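Local coordinates for SusD superfamily protein (Parabacteroides distasonis, PDB 3OTN) that probably binds carbohydrate or another nutrient at the bacterial outer membrane, at residues S25-N30 with K119-L124; V32-T37 with L353-Y358; Y125-V130 with A195-T200. All coordinates share one frame; numbering follows the deposited sequence.

How the contacts relate
Helix 108-133 joins contacts 1 and 3: residues 119-124 meet the loop after helix 15-25, and the next turns, 125-130, face helix 187-202. Their centres lie about 13 Å apart, and contact 1 closes along the chain before contact 3 opens. Contact 2, centred about 14 Å from contact 1 and 17 Å from contact 3, links 32-37 to strand 355-356, more than 300 residues on, and so encloses contact 3 within its loop. Its segments alternate with those of contact 1. Leu124 CD2 touches Phe33 CE2 at 3.6 Å, joining contacts 1 and 2; a probable Tyr358 OH to Asp196 OD2 hydrogen bond joins 2 and 3, consistent with N-terminal helices packed against the later SusD-family portion.

Contact 1. Residues S25-N30 with K119-L124; sequences SAYLKN and KFMRAL. With ACT (acetate ion), chain F; EDO (1,2-ethanediol), chain R.
A Met-aromatic contact fixes the loop after helix 15-25 against helix 108-133: selenomethionine Met121 lays its terminal methyl on the ring of Tyr27. Met121 CE stands 3.4 Å from the ring centroid and only 6° off the normal, so the CH-pi contact is centred over the face. The selenium sits farther back, 5.1 Å from the same centroid, and the methyl is therefore the part that touches. Bends at chi2 and chi3 curl the Met121 chain and carry CE over the ring, the two side chains crossing at about a right angle. At the other end of Tyr27, OH is hydrogen-bonded to Glu117 and to the backbone N of Val185, which would restrain the ring beneath the methyl.

Nearer the helix backbone, Ala26 CB packs on Met121 CB at 4.1 Å, and Ala26 O approaches Met121 CG at 3.2 Å. The same carbonyl accepts a hydrogen bond from Tyr125 OH, one turn along the helix. This is helix-to-loop packing within the helical, TPR-like part of the SusD fold, with Cys93 of helix 79-100 also touching Met121. Asn30 meets Met121 from the opposite direction, its OD1 3.5 Å from Met121 SE, while its ND2 is hydrogen-bonded to Tyr251 OH.

No hydrogen bond spans the two segments. Polar groups of 119-124 turn elsewhere, in part to small molecules probably left from the crystallisation liquor: Arg122 NH1 donates to O2 of an ethanediol at 2.9 Å, nearly straight at 171°, with the oxygen in the guanidinium plane, and Arg122 NE pairs with Asp167. Lys119 NZ reaches an acetate oxygen, ACT O, in a weak 2.9 Å bond and forms a salt bridge with Glu170.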
# COMPACT_ATOMS: atom_id res chain seq x y z
N SER A 25 -2.46 -7.73 -19.68
CA SER A 25 -3.71 -8.15 -19.03
C SER A 25 -3.48 -8.34 -17.52
O SER A 25 -4.39 -8.13 -16.71
CB SER A 25 -4.30 -9.43 -19.70
OG SER A 25 -3.58 -10.63 -19.31
N ALA A 26 -2.24 -8.67 -17.14
CA ALA A 26 -1.87 -8.87 -15.73
C ALA A 26 -1.91 -7.60 -14.90
O ALA A 26 -2.17 -7.64 -13.68
CB ALA A 26 -0.47 -9.55 -15.61
N TYR A 27 -1.70 -6.47 -15.58
CA TYR A 27 -1.74 -5.14 -14.95
C TYR A 27 -3.15 -4.59 -14.72
O TYR A 27 -3.32 -3.68 -13.91
CB TYR A 27 -0.97 -4.10 -15.79
CG TYR A 27 0.54 -4.30 -15.97
CD1 TYR A 27 1.09 -5.35 -16.73
CD2 TYR A 27 1.43 -3.42 -15.37
CE1 TYR A 27 2.49 -5.48 -16.87
CE2 TYR A 27 2.81 -3.55 -15.50
CZ TYR A 27 3.34 -4.55 -16.26
OH TYR A 27 4.74 -4.58 -16.34
N LEU A 28 -4.14 -5.13 -15.42
CA LEU A 28 -5.47 -4.52 -15.47
C LEU A 28 -6.10 -4.38 -14.10
O LEU A 28 -6.64 -3.33 -13.77
CB LEU A 28 -6.41 -5.33 -16.37
CG LEU A 28 -6.08 -5.32 -17.86
CD1 LEU A 28 -7.07 -6.25 -18.61
CD2 LEU A 28 -6.07 -3.89 -18.39
N LYS A 29 -5.97 -5.42 -13.29
CA LYS A 29 -6.61 -5.41 -11.97
C LYS A 29 -5.74 -4.74 -10.90
O LYS A 29 -6.09 -4.77 -9.72
CB LYS A 29 -7.13 -6.81 -11.60
CG LYS A 29 -8.41 -7.20 -12.38
CD LYS A 29 -9.59 -6.39 -11.86
CE LYS A 29 -10.90 -6.78 -12.46
NZ LYS A 29 -10.89 -6.50 -13.85
N ASN A 30 -4.64 -4.09 -11.30
CA ASN A 30 -3.96 -3.12 -10.43
C ASN A 30 -4.84 -1.93 -9.96
O ASN A 30 -4.46 -1.19 -9.04
CB ASN A 30 -2.69 -2.55 -11.11
CG ASN A 30 -1.52 -3.53 -11.17
OD1 ASN A 30 -1.69 -4.78 -11.11
ND2 ASN A 30 -0.34 -2.99 -11.35
N LYS A 119 4.49 -13.24 -13.41
CA LYS A 119 4.72 -13.95 -12.16
C LYS A 119 4.84 -12.97 -11.00
O LYS A 119 4.33 -13.24 -9.91
CB LYS A 119 5.95 -14.85 -12.22
CG LYS A 119 5.75 -16.09 -13.05
CD LYS A 119 7.09 -16.79 -13.24
CE LYS A 119 7.00 -17.97 -14.21
NZ LYS A 119 8.31 -18.69 -14.25
N PHE A 120 5.52 -11.83 -11.23
CA PHE A 120 5.55 -10.76 -10.23
C PHE A 120 4.12 -10.39 -9.82
O PHE A 120 3.83 -10.30 -8.63
CB PHE A 120 6.29 -9.51 -10.73
CG PHE A 120 6.03 -8.26 -9.91
CD1 PHE A 120 6.84 -7.93 -8.81
CD2 PHE A 120 4.99 -7.42 -10.25
CE1 PHE A 120 6.59 -6.78 -8.06
CE2 PHE A 120 4.72 -6.28 -9.48
CZ PHE A 120 5.54 -5.95 -8.40
N MSE A 121 3.23 -10.23 -10.82
CA MSE A 121 1.89 -9.74 -10.53
C MSE A 121 1.06 -10.74 -9.73
O MSE A 121 0.26 -10.36 -8.86
CB MSE A 121 1.14 -9.36 -11.84
CG MSE A 121 0.26 -8.13 -11.67
SE MSE A 121 1.27 -6.52 -11.47
CE MSE A 121 1.72 -6.42 -13.33
N ARG A 122 1.20 -12.01 -10.07
CA ARG A 122 0.48 -13.05 -9.39
C ARG A 122 0.91 -13.06 -7.92
O ARG A 122 0.07 -13.13 -7.04
CB ARG A 122 0.69 -14.40 -10.07
CG ARG A 122 -0.05 -15.49 -9.34
CD ARG A 122 -0.17 -16.74 -10.10
NE ARG A 122 1.11 -17.41 -10.27
CZ ARG A 122 1.29 -18.46 -11.07
NH1 ARG A 122 0.27 -18.97 -11.76
NH2 ARG A 122 2.50 -18.99 -11.18
N ALA A 123 2.22 -13.00 -7.68
CA ALA A 123 2.75 -12.90 -6.35
C ALA A 123 2.20 -11.69 -5.61
O ALA A 123 1.88 -11.80 -4.42
CB ALA A 123 4.29 -12.87 -6.34
N LEU A 124 2.11 -10.56 -6.29
CA LEU A 124 1.61 -9.31 -5.71
C LEU A 124 0.14 -9.44 -5.25
O LEU A 124 -0.21 -9.10 -4.10
CB LEU A 124 1.78 -8.14 -6.70
CG LEU A 124 1.37 -6.73 -6.22
CD1 LEU A 124 2.26 -6.25 -5.08
CD2 LEU A 124 1.30 -5.75 -7.37
C ACT F . 10.23 -16.86 -16.08
O ACT F . 10.57 -17.01 -14.87
OXT ACT F . 10.51 -15.73 -16.54
CH3 ACT F . 9.55 -17.93 -16.89
C1 EDO R . -0.53 -20.92 -15.21
O1 EDO R . -1.46 -21.65 -16.00
C2 EDO R . 0.41 -21.90 -14.52
O2 EDO R . 0.89 -21.34 -13.29

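Contact 2. Residues V32-T37 with L353-Y358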
# COMPACT_ATOMS: atom_id res chain seq x y z
N VAL A 32 -7.33 -2.34 -8.29
CA VAL A 32 -7.75 -2.68 -6.90
C VAL A 32 -6.95 -1.95 -5.81
O VAL A 32 -7.47 -1.71 -4.71
CB VAL A 32 -7.71 -4.22 -6.63
CG1 VAL A 32 -6.26 -4.71 -6.46
CG2 VAL A 32 -8.55 -4.57 -5.42
N PHE A 33 -5.70 -1.57 -6.11
CA PHE A 33 -4.82 -0.94 -5.11
C PHE A 33 -5.23 0.52 -4.85
O PHE A 33 -4.79 1.11 -3.85
CB PHE A 33 -3.33 -1.04 -5.50
CG PHE A 33 -2.89 -2.46 -5.79
CD1 PHE A 33 -3.10 -3.47 -4.85
CD2 PHE A 33 -2.27 -2.79 -6.98
CE1 PHE A 33 -2.75 -4.80 -5.12
CE2 PHE A 33 -1.91 -4.11 -7.26
CZ PHE A 33 -2.18 -5.11 -6.33
N ASN A 34 -6.04 1.09 -5.75
CA ASN A 34 -6.65 2.42 -5.52
C ASN A 34 -7.73 2.60 -6.54
O ASN A 34 -7.47 2.90 -7.71
CB ASN A 34 -5.59 3.54 -5.63
CG ASN A 34 -6.13 4.91 -5.29
OD1 ASN A 34 -7.26 5.23 -5.60
ND2 ASN A 34 -5.28 5.74 -4.67
N LYS A 35 -8.96 2.35 -6.12
CA LYS A 35 -10.08 2.62 -6.97
C LYS A 35 -11.30 2.98 -6.13
O LYS A 35 -11.45 2.54 -4.98
CB LYS A 35 -10.41 1.42 -7.87
CG LYS A 35 -10.97 0.19 -7.15
CD LYS A 35 -11.48 -0.85 -8.16
CE LYS A 35 -12.71 -1.57 -7.66
NZ LYS A 35 -13.17 -2.67 -8.58
N MSE A 36 -12.20 3.71 -6.77
CA MSE A 36 -13.45 4.12 -6.15
C MSE A 36 -14.40 2.92 -6.12
O MSE A 36 -14.45 2.13 -7.08
CB MSE A 36 -14.09 5.26 -6.89
CG MSE A 36 -13.24 6.53 -6.97
SE MSE A 36 -12.56 7.31 -5.31
CE MSE A 36 -14.31 7.64 -4.40
N THR A 37 -15.12 2.81 -5.02
CA THR A 37 -16.06 1.71 -4.78
C THR A 37 -17.49 2.28 -4.50
O THR A 37 -17.67 3.49 -4.36
CB THR A 37 -15.55 0.77 -3.63
OG1 THR A 37 -15.35 1.54 -2.44
CG2 THR A 37 -14.24 0.07 -4.02
N LEU A 353 -1.91 12.17 -10.78
CA LEU A 353 -0.93 11.76 -9.76
C LEU A 353 -1.01 10.24 -9.51
O LEU A 353 -2.07 9.71 -9.17
CB LEU A 353 -1.16 12.51 -8.42
CG LEU A 353 -0.22 12.22 -7.24
CD1 LEU A 353 1.28 12.60 -7.51
CD2 LEU A 353 -0.74 12.88 -5.92
N ASN A 354 0.13 9.55 -9.66
CA ASN A 354 0.20 8.09 -9.43
C ASN A 354 0.02 7.81 -7.93
O ASN A 354 0.22 8.72 -7.10
CB ASN A 354 1.55 7.51 -9.93
CG ASN A 354 1.56 7.21 -11.42
OD1 ASN A 354 0.62 7.52 -12.13
ND2 ASN A 354 2.66 6.59 -11.92
N TRP A 355 -0.42 6.60 -7.61
CA TRP A 355 -0.47 6.08 -6.22
C TRP A 355 0.61 5.00 -6.05
O TRP A 355 0.62 4.01 -6.78
CB TRP A 355 -1.84 5.54 -5.90
CG TRP A 355 -2.00 4.85 -4.57
CD1 TRP A 355 -1.99 3.49 -4.34
CD2 TRP A 355 -2.16 5.46 -3.28
NE1 TRP A 355 -2.17 3.24 -3.02
CE2 TRP A 355 -2.28 4.42 -2.34
CE3 TRP A 355 -2.26 6.79 -2.84
CZ2 TRP A 355 -2.47 4.65 -0.99
CZ3 TRP A 355 -2.47 7.03 -1.49
CH2 TRP A 355 -2.56 5.96 -0.58
N SER A 356 1.50 5.18 -5.09
CA SER A 356 2.58 4.21 -4.88
C SER A 356 2.17 2.86 -4.30
O SER A 356 1.35 2.79 -3.40
CB SER A 356 3.63 4.81 -3.97
OG SER A 356 4.25 5.83 -4.65
N VAL A 357 2.76 1.80 -4.85
CA VAL A 357 2.76 0.48 -4.22
C VAL A 357 4.10 0.28 -3.49
O VAL A 357 4.11 -0.14 -2.33
CB VAL A 357 2.51 -0.65 -5.28
CG1 VAL A 357 2.67 -2.03 -4.67
CG2 VAL A 357 1.13 -0.48 -5.89
N TYR A 358 5.22 0.55 -4.15
CA TYR A 358 6.55 0.60 -3.49
C TYR A 358 7.31 1.84 -3.91
O TYR A 358 7.38 2.15 -5.10
CB TYR A 358 7.43 -0.64 -3.79
CG TYR A 358 6.94 -1.85 -3.06
CD1 TYR A 358 7.11 -1.96 -1.70
CD2 TYR A 358 6.26 -2.87 -3.73
CE1 TYR A 358 6.60 -3.05 -1.00
CE2 TYR A 358 5.76 -3.95 -3.03
CZ TYR A 358 5.95 -4.03 -1.67
OH TYR A 358 5.44 -5.07 -0.98
O HOH W 1 -3.15 0.44 -1.93
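Asn34 approaches the indole of Trp355 from above, with amide and ring planes 78° apart and the two side chains crossing at about a right angle. Its ND2 lies 3.3 Å over the plane of the indole, offset from the centre toward the rim, and 3.4 Å from Trp355 CG. Further back along the same side chain, Asn34 CB makes a CH-pi contact with the five-membered ring, 4.1 Å from its centroid and 26° off the normal. Trp355 sets CG opposite its backbone N (chi1 174°), which extends the indole toward 32-37, where Asn34 lies over one of its faces. The amide is held at both ends from outside: OD1 accepts from Asn43 ND2, and ND2 is hydrogen-bonded to Ser264 OG, which would restrain its rotation over the indole.

A water molecule bridges the segments beside this pair. It donates to Phe33 O at 2.6 Å and accepts from Trp355 NE1 at 3.2 Å. The direct separation of Phe33 O and Trp355 NE1, 3.5 Å, comes with too poor an angle for a bond, so the water supplies the polar link between the buried carbonyl and the indole N-H.

Phe33 adds a looser apolar contact, its CD2 lying 4.3 Å from Val357 CG2. Val32 CG1 sits over one face of the Phe33 ring, and Leu124 of helix 108-133 also packs against that side chain.

On the later segment the backbone breaks its regular course: Val357 and Tyr358 both face Tyr251 of strand 249-253, a classic beta bulge in the small antiparallel sheet where strands 355-356 and 358-359 flank that strand.

Contact 3. Residues Y125-V130 with A195-T200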
# COMPACT_ATOMS: atom_id res chain seq x y z
N TYR A 125 -0.71 -9.96 -6.13
CA TYR A 125 -2.14 -10.11 -5.82
C TYR A 125 -2.32 -11.04 -4.60
O TYR A 125 -3.09 -10.71 -3.69
CB TYR A 125 -2.92 -10.67 -7.00
CG TYR A 125 -3.07 -9.70 -8.16
CD1 TYR A 125 -3.59 -8.42 -7.97
CD2 TYR A 125 -2.77 -10.08 -9.44
CE1 TYR A 125 -3.75 -7.54 -9.01
CE2 TYR A 125 -2.92 -9.20 -10.50
CZ TYR A 125 -3.40 -7.93 -10.27
OH TYR A 125 -3.57 -7.07 -11.31
N TYR A 126 -1.60 -12.17 -4.60
CA TYR A 126 -1.68 -13.13 -3.52
C TYR A 126 -1.12 -12.58 -2.20
O TYR A 126 -1.67 -12.88 -1.15
CB TYR A 126 -0.97 -14.44 -3.86
CG TYR A 126 -1.87 -15.43 -4.52
CD1 TYR A 126 -2.95 -16.01 -3.82
CD2 TYR A 126 -1.68 -15.80 -5.84
CE1 TYR A 126 -3.78 -16.93 -4.43
CE2 TYR A 126 -2.49 -16.73 -6.46
CZ TYR A 126 -3.57 -17.27 -5.78
OH TYR A 126 -4.39 -18.18 -6.43
N PHE A 127 -0.07 -11.78 -2.27
CA PHE A 127 0.52 -11.18 -1.07
C PHE A 127 -0.47 -10.23 -0.41
O PHE A 127 -0.52 -10.19 0.81
CB PHE A 127 1.85 -10.47 -1.42
CG PHE A 127 2.64 -9.97 -0.24
CD1 PHE A 127 2.89 -10.78 0.85
CD2 PHE A 127 3.20 -8.71 -0.27
CE1 PHE A 127 3.68 -10.31 1.91
CE2 PHE A 127 3.99 -8.23 0.77
CZ PHE A 127 4.21 -9.02 1.87
N TYR A 128 -1.25 -9.47 -1.19
CA TYR A 128 -2.31 -8.64 -0.61
C TYR A 128 -3.41 -9.56 -0.02
O TYR A 128 -3.79 -9.40 1.14
CB TYR A 128 -2.91 -7.65 -1.61
CG TYR A 128 -2.08 -6.43 -1.72
CD1 TYR A 128 -0.86 -6.45 -2.40
CD2 TYR A 128 -2.44 -5.26 -1.04
CE1 TYR A 128 -0.05 -5.29 -2.48
CE2 TYR A 128 -1.65 -4.12 -1.12
CZ TYR A 128 -0.47 -4.13 -1.83
OH TYR A 128 0.28 -2.97 -1.90
N LEU A 129 -3.86 -10.55 -0.80
CA LEU A 129 -4.90 -11.47 -0.32
C LEU A 129 -4.56 -12.16 1.01
O LEU A 129 -5.39 -12.17 1.95
CB LEU A 129 -5.23 -12.52 -1.37
CG LEU A 129 -6.04 -12.06 -2.56
CD1 LEU A 129 -6.02 -13.23 -3.57
CD2 LEU A 129 -7.49 -11.74 -2.14
N VAL A 130 -3.35 -12.69 1.13
CA VAL A 130 -3.01 -13.43 2.35
C VAL A 130 -2.89 -12.53 3.56
O VAL A 130 -3.24 -12.95 4.66
CB VAL A 130 -1.72 -14.35 2.25
CG1 VAL A 130 -1.94 -15.51 1.26
CG2 VAL A 130 -0.48 -13.55 1.91
N ALA A 195 11.55 -8.42 -0.83
CA ALA A 195 12.00 -7.96 0.50
C ALA A 195 10.84 -7.97 1.52
O ALA A 195 10.95 -8.44 2.65
CB ALA A 195 12.64 -6.57 0.42
N ASP A 196 9.71 -7.44 1.09
CA ASP A 196 8.54 -7.30 1.91
C ASP A 196 7.95 -8.69 2.24
O ASP A 196 7.53 -8.95 3.40
CB ASP A 196 7.53 -6.40 1.18
CG ASP A 196 6.47 -5.80 2.09
OD1 ASP A 196 6.43 -6.08 3.30
OD2 ASP A 196 5.61 -5.05 1.56
N VAL A 197 7.90 -9.57 1.23
CA VAL A 197 7.45 -10.94 1.42
C VAL A 197 8.24 -11.67 2.51
O VAL A 197 7.68 -12.19 3.44
CB VAL A 197 7.45 -11.73 0.09
CG1 VAL A 197 7.31 -13.23 0.33
CG2 VAL A 197 6.31 -11.19 -0.83
N TYR A 198 9.56 -11.65 2.40
CA TYR A 198 10.40 -12.31 3.38
C TYR A 198 10.39 -11.66 4.77
O TYR A 198 10.40 -12.37 5.77
CB TYR A 198 11.83 -12.36 2.84
CG TYR A 198 12.10 -13.44 1.81
CD1 TYR A 198 11.59 -14.74 1.96
CD2 TYR A 198 13.00 -13.21 0.79
CE1 TYR A 198 11.93 -15.76 1.08
CE2 TYR A 198 13.34 -14.23 -0.11
CZ TYR A 198 12.81 -15.49 0.03
OH TYR A 198 13.19 -16.51 -0.85
N LEU A 199 10.35 -10.32 4.82
CA LEU A 199 10.21 -9.61 6.09
C LEU A 199 8.92 -10.01 6.80
O LEU A 199 8.92 -10.27 8.01
CB LEU A 199 10.24 -8.09 5.88
CG LEU A 199 10.05 -7.18 7.09
CD1 LEU A 199 11.10 -7.46 8.16
CD2 LEU A 199 10.02 -5.67 6.61
N THR A 200 7.82 -10.09 6.05
CA THR A 200 6.50 -10.48 6.57
C THR A 200 6.48 -11.94 7.00
O THR A 200 5.95 -12.27 8.06
CB THR A 200 5.37 -10.19 5.54
OG1 THR A 200 5.45 -8.82 5.13
CG2 THR A 200 3.96 -10.43 6.13
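Phe127 inserts its ring between residues of helix 187-202, in a helix-helix contact of the helical, TPR-like part of the SusD fold. The axes of the short segments 125-130 and 195-200 run in roughly the same direction, at 30°, and approach to 11.6 Å, a separation bridged by the Phe127 ring.

Apolar contact comes from Val197, whose CG2 lies 3.7 Å from the ring centroid and 6° off its normal: a CH-pi contact centred over one face. The phenylalanine chi1 of -172° sets CG opposite the backbone N and sends the ring across to the other helix.

Around the rim, the contacts are with polar groups. Asp196 CG and Thr200 OG1 lie at the edge, near the ring plane, and the carboxylate stands nearly at right angles to the ring. Phe127 CE2 is 3.7 Å from Asp196 OD2, the oxygen hydrogen-bonded to Tyr358 OH. Replacing Phe127 by an alanine would probably open a gap between the helices and deprive Val197 CG2 of its aromatic partner.

Cation-pi contact is made from outside the two segments, by Arg131 with the Phe127 ring.

Hydrogen bonding stays within 195-200: Thr200 OG1 donates to Asp196 O at 2.7 Å, while Thr200 N reaches that oxygen from the opposite face of the carbonyl plane.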